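Local coordinates for 3-oxoacyl-(acyl-carrier protein) synthase II (Thermus thermophilus, PDB 1J3N) that probably catalyses the condensation of an acyl group with malonyl-acyl-carrier protein, the chain-lengthening step of fatty acid synthesis, and works as a homodimer, at residues A86-E91 and K245-R250; D166-A171 and L236-Y241. All coordinates share one frame; numbering follows the deposited sequence.

Contact 1. Residues A86-E91 and K245-R250; sequences AGLKPE and KKRGAR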
loop_
_atom_site.group_PDB
_atom_site.type_symbol
_atom_site.label_atom_id
_atom_site.label_comp_id
_atom_site.label_asym_id
_atom_site.label_seq_id
_atom_site.Cartn_x
_atom_site.Cartn_y
_atom_site.Cartn_z
ATOM N N ALA A 86 -18.184 3.642 17.763
ATOM C CA ALA A 86 -17.539 4.861 18.248
ATOM C C ALA A 86 -18.558 5.947 18.595
ATOM O O ALA A 86 -18.211 6.968 19.188
ATOM C CB ALA A 86 -16.554 5.377 17.202
ATOM N N GLY A 87 -19.815 5.718 18.220
ATOM C CA GLY A 87 -20.864 6.677 18.504
ATOM C C GLY A 87 -20.763 7.925 17.652
ATOM O O GLY A 87 -21.094 9.027 18.098
ATOM N N LEU A 88 -20.313 7.754 16.416
ATOM C CA LEU A 88 -20.160 8.876 15.500
ATOM C C LEU A 88 -21.167 8.864 14.359
ATOM O O LEU A 88 -21.868 7.878 14.125
ATOM C CB LEU A 88 -18.759 8.873 14.887
ATOM C CG LEU A 88 -17.537 9.165 15.750
ATOM C CD1 LEU A 88 -16.295 8.680 15.023
ATOM C CD2 LEU A 88 -17.447 10.646 16.048
ATOM N N LYS A 89 -21.212 9.985 13.652
ATOM C CA LYS A 89 -22.070 10.162 12.494
ATOM C C LYS A 89 -21.293 11.105 11.592
ATOM O O LYS A 89 -20.897 12.184 12.022
ATOM C CB LYS A 89 -23.409 10.783 12.885
ATOM C CG LYS A 89 -24.311 9.867 13.701
ATOM C CD LYS A 89 -25.781 10.239 13.529
ATOM C CE LYS A 89 -26.060 11.685 13.934
ATOM N NZ LYS A 89 -27.477 12.080 13.678
ATOM N N PRO A 90 -21.050 10.703 10.333
ATOM C CA PRO A 90 -20.302 11.536 9.384
ATOM C C PRO A 90 -20.600 13.030 9.477
ATOM O O PRO A 90 -19.699 13.860 9.364
ATOM C CB PRO A 90 -20.664 10.934 8.019
ATOM C CG PRO A 90 -21.923 10.131 8.285
ATOM C CD PRO A 90 -21.668 9.559 9.643
ATOM N N GLU A 91 -21.866 13.363 9.699
ATOM C CA GLU A 91 -22.297 14.752 9.809
ATOM C C GLU A 91 -21.683 15.468 11.011
ATOM O O GLU A 91 -21.350 16.650 10.937
ATOM C CB GLU A 91 -23.825 14.814 9.895
ATOM C CG GLU A 91 -24.442 13.728 10.772
ATOM C CD GLU A 91 -24.465 12.364 10.095
ATOM O OE1 GLU A 91 -23.827 12.206 9.034
ATOM O OE2 GLU A 91 -25.120 11.444 10.626
ATOM N N LYS A 245 -11.885 13.433 23.839
ATOM C CA LYS A 245 -12.396 13.956 25.101
ATOM C C LYS A 245 -13.421 15.069 24.903
ATOM O O LYS A 245 -14.400 15.148 25.642
ATOM C CB LYS A 245 -11.256 14.467 25.991
ATOM C CG LYS A 245 -10.501 13.373 26.756
ATOM C CD LYS A 245 -11.438 12.369 27.447
ATOM C CE LYS A 245 -12.365 13.014 28.481
ATOM N NZ LYS A 245 -11.656 13.384 29.741
ATOM N N LYS A 246 -13.198 15.920 23.907
ATOM C CA LYS A 246 -14.105 17.026 23.626
ATOM C C LYS A 246 -15.515 16.581 23.247
ATOM O O LYS A 246 -16.463 17.363 23.356
ATOM C CB LYS A 246 -13.531 17.910 22.515
ATOM C CG LYS A 246 -14.430 19.077 22.131
ATOM C CD LYS A 246 -13.679 20.148 21.346
ATOM C CE LYS A 246 -12.544 20.749 22.172
ATOM N NZ LYS A 246 -11.822 21.835 21.439
ATOM N N ARG A 247 -15.657 15.336 22.798
ATOM C CA ARG A 247 -16.970 14.816 22.422
ATOM C C ARG A 247 -17.442 13.766 23.426
ATOM O O ARG A 247 -18.490 13.148 23.242
ATOM C CB ARG A 247 -16.938 14.225 21.001
ATOM C CG ARG A 247 -16.259 12.865 20.841
ATOM C CD ARG A 247 -16.361 12.372 19.383
ATOM N NE ARG A 247 -15.718 11.073 19.151
ATOM C CZ ARG A 247 -16.333 9.892 19.230
ATOM N NH1 ARG A 247 -17.625 9.817 19.533
ATOM N NH2 ARG A 247 -15.655 8.775 19.001
ATOM N N GLY A 248 -16.649 13.567 24.480
ATOM C CA GLY A 248 -16.985 12.607 25.518
ATOM C C GLY A 248 -16.935 11.143 25.112
ATOM O O GLY A 248 -17.668 10.316 25.666
ATOM N N ALA A 249 -16.046 10.819 24.173
ATOM C CA ALA A 249 -15.899 9.464 23.653
ATOM C C ALA A 249 -15.423 8.393 24.629
ATOM O O ALA A 249 -14.680 8.659 25.569
ATOM C CB ALA A 249 -14.967 9.485 22.455
ATOM N N ARG A 250 -15.863 7.166 24.391
ATOM C CA ARG A 250 -15.435 6.051 25.217
ATOM C C ARG A 250 -14.100 5.665 24.598
ATOM O O ARG A 250 -14.024 5.389 23.399
ATOM C CB ARG A 250 -16.426 4.887 25.117
ATOM C CG ARG A 250 -16.031 3.666 25.947
ATOM C CD ARG A 250 -15.446 2.539 25.101
ATOM N NE ARG A 250 -16.489 1.849 24.347
ATOM C CZ ARG A 250 -16.957 2.244 23.167
ATOM N NH1 ARG A 250 -16.468 3.329 22.579
ATOM N NH2 ARG A 250 -17.935 1.562 22.581
#

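Contact 2. Residues D166-A171 and L236-Y241; sequences DALGSA and LVLEAY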
loop_
_atom_site.group_PDB
_atom_site.type_symbol
_atom_site.label_atom_id
_atom_site.label_comp_id
_atom_site.label_asym_id
_atom_site.label_seq_id
_atom_site.Cartn_x
_atom_site.Cartn_y
_atom_site.Cartn_z
ATOM N N ASP A 166 0.582 -2.149 9.731
ATOM C CA ASP A 166 1.260 -1.118 8.957
ATOM C C ASP A 166 0.239 0.005 8.698
ATOM O O ASP A 166 0.546 1.196 8.836
ATOM C CB ASP A 166 1.730 -1.732 7.625
ATOM C CG ASP A 166 2.923 -1.009 7.013
ATOM O OD1 ASP A 166 3.199 0.155 7.373
ATOM O OD2 ASP A 166 3.579 -1.616 6.139
ATOM N N ALA A 167 -0.979 -0.383 8.326
ATOM C CA ALA A 167 -2.036 0.589 8.049
ATOM C C ALA A 167 -2.411 1.385 9.302
ATOM O O ALA A 167 -2.581 2.599 9.248
ATOM C CB ALA A 167 -3.271 -0.125 7.488
ATOM N N LEU A 168 -2.547 0.691 10.430
ATOM C CA LEU A 168 -2.895 1.339 11.689
ATOM C C LEU A 168 -1.777 2.270 12.150
ATOM O O LEU A 168 -2.028 3.399 12.570
ATOM C CB LEU A 168 -3.191 0.280 12.765
ATOM C CG LEU A 168 -4.591 -0.340 12.653
ATOM C CD1 LEU A 168 -4.761 -1.503 13.628
ATOM C CD2 LEU A 168 -5.621 0.757 12.933
ATOM N N GLY A 169 -0.540 1.792 12.071
ATOM C CA GLY A 169 0.589 2.614 12.474
ATOM C C GLY A 169 0.743 3.813 11.556
ATOM O O GLY A 169 1.153 4.888 11.986
ATOM N N SER A 170 0.411 3.638 10.283
ATOM C CA SER A 170 0.508 4.740 9.328
ATOM C C SER A 170 -0.580 5.787 9.590
ATOM O O SER A 170 -0.395 6.967 9.289
ATOM C CB SER A 170 0.398 4.211 7.894
ATOM O OG SER A 170 1.497 3.364 7.578
ATOM N N ALA A 171 -1.714 5.347 10.134
ATOM C CA ALA A 171 -2.816 6.256 10.457
ATOM C C ALA A 171 -2.398 6.979 11.723
ATOM O O ALA A 171 -2.698 8.154 11.910
ATOM C CB ALA A 171 -4.116 5.476 10.699
ATOM N N LEU A 236 -10.614 0.171 12.703
ATOM C CA LEU A 236 -10.652 0.845 13.986
ATOM C C LEU A 236 -10.745 2.342 13.771
ATOM O O LEU A 236 -10.274 2.863 12.767
ATOM C CB LEU A 236 -9.394 0.520 14.807
ATOM C CG LEU A 236 -9.143 -0.950 15.197
ATOM C CD1 LEU A 236 -8.696 -1.771 13.979
ATOM C CD2 LEU A 236 -8.067 -1.000 16.266
ATOM N N VAL A 237 -11.383 3.026 14.710
ATOM C CA VAL A 237 -11.495 4.475 14.645
ATOM C C VAL A 237 -10.325 5.033 15.461
ATOM O O VAL A 237 -10.280 4.846 16.670
ATOM C CB VAL A 237 -12.823 4.978 15.273
ATOM C CG1 VAL A 237 -12.843 6.502 15.304
ATOM C CG2 VAL A 237 -14.015 4.459 14.475
ATOM N N LEU A 238 -9.364 5.679 14.804
ATOM C CA LEU A 238 -8.239 6.272 15.527
ATOM C C LEU A 238 -8.614 7.741 15.638
ATOM O O LEU A 238 -9.176 8.313 14.708
ATOM C CB LEU A 238 -6.927 6.103 14.765
ATOM C CG LEU A 238 -6.437 4.672 14.536
ATOM C CD1 LEU A 238 -4.960 4.729 14.149
ATOM C CD2 LEU A 238 -6.620 3.825 15.792
ATOM N N GLU A 239 -8.304 8.350 16.774
ATOM C CA GLU A 239 -8.713 9.724 17.014
ATOM C C GLU A 239 -7.732 10.466 17.907
ATOM O O GLU A 239 -7.164 9.894 18.845
ATOM C CB GLU A 239 -10.084 9.680 17.695
ATOM C CG GLU A 239 -11.030 10.834 17.447
ATOM C CD GLU A 239 -12.359 10.634 18.181
ATOM O OE1 GLU A 239 -12.812 9.475 18.303
ATOM O OE2 GLU A 239 -12.956 11.629 18.633
ATOM N N ALA A 240 -7.529 11.743 17.613
ATOM C CA ALA A 240 -6.644 12.563 18.423
ATOM C C ALA A 240 -7.314 12.599 19.796
ATOM O O ALA A 240 -8.535 12.746 19.884
ATOM C CB ALA A 240 -6.550 13.968 17.836
ATOM N N TYR A 241 -6.525 12.442 20.854
ATOM C CA TYR A 241 -7.052 12.440 22.221
ATOM C C TYR A 241 -7.969 13.623 22.515
ATOM O O TYR A 241 -9.026 13.465 23.134
ATOM C CB TYR A 241 -5.908 12.453 23.233
ATOM C CG TYR A 241 -6.379 12.641 24.657
ATOM C CD1 TYR A 241 -7.005 11.605 25.347
ATOM C CD2 TYR A 241 -6.223 13.868 25.308
ATOM C CE1 TYR A 241 -7.464 11.782 26.650
ATOM C CE2 TYR A 241 -6.681 14.054 26.611
ATOM C CZ TYR A 241 -7.300 13.008 27.275
ATOM O OH TYR A 241 -7.765 13.185 28.565
#

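Contact 1. Residues A86-E91 and K245-R250
Arg247 reaches across to Ala86 and grips a single backbone oxygen with the end of its guanidinium group. NH1 donates to Ala86 O at 2.9 Å (N-H...O angle 153°), and NH2 donates to the same Ala86 O at 3.1 Å, a more bent bond. The oxygen lies almost in the guanidinium plane, and both nitrogens come to it from one face of its carbonyl plane. Leu88 covers the flat group: its CD2 sits over the guanidinium centre, 3.5 Å from Arg247 CZ, with the two side chains crossing at about a right angle. The opposite face is closed by CB of Ala249, from the arginine's own segment, so the group is sandwiched between two methyls. Arg247 CG stands between the backbone N and the carbonyl carbon (chi1 75°), and the chain then runs straight from CG to NE, carrying the guanidinium across to the other loop. NE makes a salt bridge with Glu239 OE2, which probably fixes the rotation of the group. A leucine in place of Arg247 would probably leave Ala86 O without these two donors and Glu239 without this countercharge. Both backbones turn at glycines with positive phi, Gly87 and Gly248, each ending a helix in a Schellman motif. Arg250 adds a second tie, from NH2 to the carbonyl of Asp85. The contact thus pins the C-terminal end of helix 70-86 to the turn after helix 241-246, with Ala86 and Arg247 resting on Thr7 of strand 4-13 and Ala86 and Leu88 on strand 232-240.

Contact 2. Residues D166-A171 and L236-Y241
Leu238 meets Leu168 and Ala171 through one methyl branch. Its CB leaves the strand toward helix 166-171; chi1 (-63°) sets CG anti to the carbonyl carbon, beside the backbone N, and chi2 (-163°) then extends CD1 away from CA, to the helix. There CD1 rests 3.6 Å from Ala171 CB and equally near Leu168 O, the carbonyl three residues before Ala171; CD2 of Leu168 lies farther from the same methyl, at 4.2 Å. Two residues earlier in the strand, Leu236 CD1 packs 4.0 Å from Leu168 CD1, with the two leucines crossing at about a right angle. No hydrogen bond joins helix and strand, and all four touching residues are buried. Val237, between the two leucines, points away from this helix. The segment axes lie 10.0 Å apart and their directions differ by 20°, so helix and strand run nearly parallel. Around them, Leu168 and Ala171 also lean on Ala185 of strand 182-189, while Leu236 touches Ile349 and Leu168 touches Ala348 of helix 343-357. Helices 163-176 and 343-357 belong to the helical middle layer of the five-layered alpha-beta-alpha-beta-alpha thiolase fold of beta-ketoacyl synthases, and the strand to one of the two flanking sheets.

Overall arrangement
Strand 232-240 joins the two contacts through its opposite faces: Leu236 and Leu238 serve contact 2, while Val237 packs against Ala86 and Leu88 of contact 1. Helix 241-246 follows the strand directly, so the chain passes from the buried contact to the peripheral one within a few residues. Contact 1, centred about 24 Å from the chain centre, is partly buried and polar, built on a charged group and a helix-end carbonyl; in contact 2, at about 13 Å, the side-chain contacts are all apolar and no hydrogen bond crosses. Asp166, on the helix of contact 2 though not part of the packing, hydrogen-bonds Ser155 of the second subunit; no other chain of the assembly touches contact 1.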